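Local coordinates for folylpolyglutamate synthase protein FOLC (Mycobacterium tuberculosis, PDB 2VOS) that probably adds L-glutamate to dihydropteroate and, in successive steps, to tetrahydrofolate at the expense of ATP, with magnesium as cofactor, at residues Arg410-Val414 against Glu415-Leu419. Numbering follows the deposited sequence.
Sequences RALDV and EALAL
The backbone N of Ala418 gives a hydrogen bond to Val414 O, at 2.7 Å. One residue earlier, Asp413 O accepts from Leu417 N at 3.0 Å, and this begins the regular helical pattern of helix 414-425.

The side chain of Asp413 takes part as well. Its carboxylate oxygen OD2 accepts a hydrogen bond from the backbone N of Ala416, at 3.2 Å. This is an N-cap bond: Asp413 stands right before the helix, and its side chain folds back over the first turn. With CG set between the backbone N and the carbonyl carbon (chi1 65°), the carboxylate can reach the amide three residues ahead. The N-H meets OD2 from above the carboxylate plane. The other oxygen, OD1, lies against the methyl CB of Ala416, 3.3 Å away.

Glu415 bends at chi2 (98°) and turns its carboxylate back over the helix start. Its OE1 comes within 3.3 Å of Asp413 OD2, with the two carboxylate planes 67° apart. Both residues are exposed, and if both carboxylates are ionised the closeness would be unfavourable, probably eased by solvent.

An apolar contact lies beside the polar one. Leu412, just before the cap residue, sets its CG against Ala416 CB at 4.0 Å. Its CD2 meets CD1 of the buried Leu417 at 4.1 Å. Both leucines also touch Val387 of helix 387-394, while Leu417 and Ala418 pack on Val403 of strand 400-403. This packs the start of helix 414-425 on its neighbours within the glutamate ligase domain.

The cap satisfies an amide of the first turn. A negative carboxylate at a helix N-terminus would be favoured by the helix dipole, which may also offset part of the repulsion between Asp413 and Glu415.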
loop_
_atom_site.group_PDB
_atom_site.type_symbol
_atom_site.label_atom_id
_atom_site.label_comp_id
_atom_site.label_asym_id
_atom_site.label_seq_id
_atom_site.Cartn_x
_atom_site.Cartn_y
_atom_site.Cartn_z
ATOM N N ARG A 410 17.562 -5.263 -4.558
ATOM C CA ARG A 410 17.155 -4.285 -5.550
ATOM C C ARG A 410 17.449 -2.878 -5.006
ATOM O O ARG A 410 17.228 -1.885 -5.689
ATOM C CB ARG A 410 15.660 -4.498 -5.888
ATOM N N ALA A 411 17.984 -2.781 -3.789
ATOM C CA ALA A 411 18.200 -1.446 -3.220
ATOM C C ALA A 411 19.341 -0.758 -3.956
ATOM O O ALA A 411 20.243 -1.408 -4.423
ATOM C CB ALA A 411 18.502 -1.510 -1.712
ATOM N N LEU A 412 19.283 0.555 -4.065
ATOM C CA LEU A 412 20.405 1.331 -4.605
ATOM C C LEU A 412 21.607 1.240 -3.651
ATOM O O LEU A 412 21.465 1.303 -2.430
ATOM C CB LEU A 412 19.928 2.761 -4.733
ATOM C CG LEU A 412 20.525 3.738 -5.729
ATOM C CD1 LEU A 412 20.532 3.167 -7.171
ATOM C CD2 LEU A 412 19.670 5.036 -5.594
ATOM N N ASP A 413 22.822 1.103 -4.187
ATOM C CA ASP A 413 23.934 0.937 -3.285
ATOM C C ASP A 413 24.190 2.269 -2.586
ATOM O O ASP A 413 23.797 3.306 -3.085
ATOM C CB ASP A 413 25.150 0.417 -4.033
ATOM C CG ASP A 413 25.632 1.406 -5.019
ATOM O OD1 ASP A 413 24.975 1.521 -6.092
ATOM O OD2 ASP A 413 26.626 2.107 -4.688
ATOM N N VAL A 414 24.808 2.221 -1.406
ATOM C CA VAL A 414 24.998 3.385 -0.549
ATOM C C VAL A 414 25.707 4.573 -1.233
ATOM O O VAL A 414 25.321 5.749 -1.067
ATOM C CB VAL A 414 25.756 2.971 0.737
ATOM C CG1 VAL A 414 25.990 4.145 1.602
ATOM C CG2 VAL A 414 24.930 1.925 1.509
ATOM N N GLU A 415 26.733 4.249 -2.008
ATOM C CA GLU A 415 27.522 5.248 -2.675
ATOM C C GLU A 415 26.667 5.947 -3.745
ATOM O O GLU A 415 26.675 7.173 -3.885
ATOM C CB GLU A 415 28.793 4.590 -3.266
ATOM C CG GLU A 415 29.640 3.865 -2.161
ATOM C CD GLU A 415 29.416 2.299 -2.045
ATOM O OE1 GLU A 415 28.271 1.763 -1.884
ATOM O OE2 GLU A 415 30.469 1.609 -2.100
ATOM N N ALA A 416 25.891 5.176 -4.488
ATOM C CA ALA A 416 25.052 5.818 -5.483
ATOM C C ALA A 416 24.010 6.709 -4.788
ATOM O O ALA A 416 23.728 7.806 -5.263
ATOM C CB ALA A 416 24.370 4.770 -6.408
ATOM N N LEU A 417 23.435 6.238 -3.676
ATOM C CA LEU A 417 22.366 6.993 -3.002
ATOM C C LEU A 417 22.967 8.259 -2.318
ATOM O O LEU A 417 22.372 9.351 -2.323
ATOM C CB LEU A 417 21.647 6.107 -1.978
ATOM C CG LEU A 417 20.469 6.741 -1.214
ATOM C CD1 LEU A 417 19.488 7.312 -2.239
ATOM C CD2 LEU A 417 19.768 5.755 -0.278
ATOM N N ALA A 418 24.137 8.093 -1.717
ATOM C CA ALA A 418 24.860 9.213 -1.131
ATOM C C ALA A 418 25.125 10.364 -2.142
ATOM O O ALA A 418 24.981 11.543 -1.826
ATOM C CB ALA A 418 26.235 8.712 -0.573
ATOM N N LEU A 419 25.606 10.015 -3.320
ATOM C CA LEU A 419 25.808 11.003 -4.374
ATOM C C LEU A 419 24.478 11.673 -4.797
ATOM O O LEU A 419 24.397 12.894 -4.859
ATOM C CB LEU A 419 26.475 10.302 -5.551
ATOM C CG LEU A 419 26.833 10.974 -6.862
ATOM C CD1 LEU A 419 27.844 12.131 -6.650
ATOM C CD2 LEU A 419 27.448 9.854 -7.722
#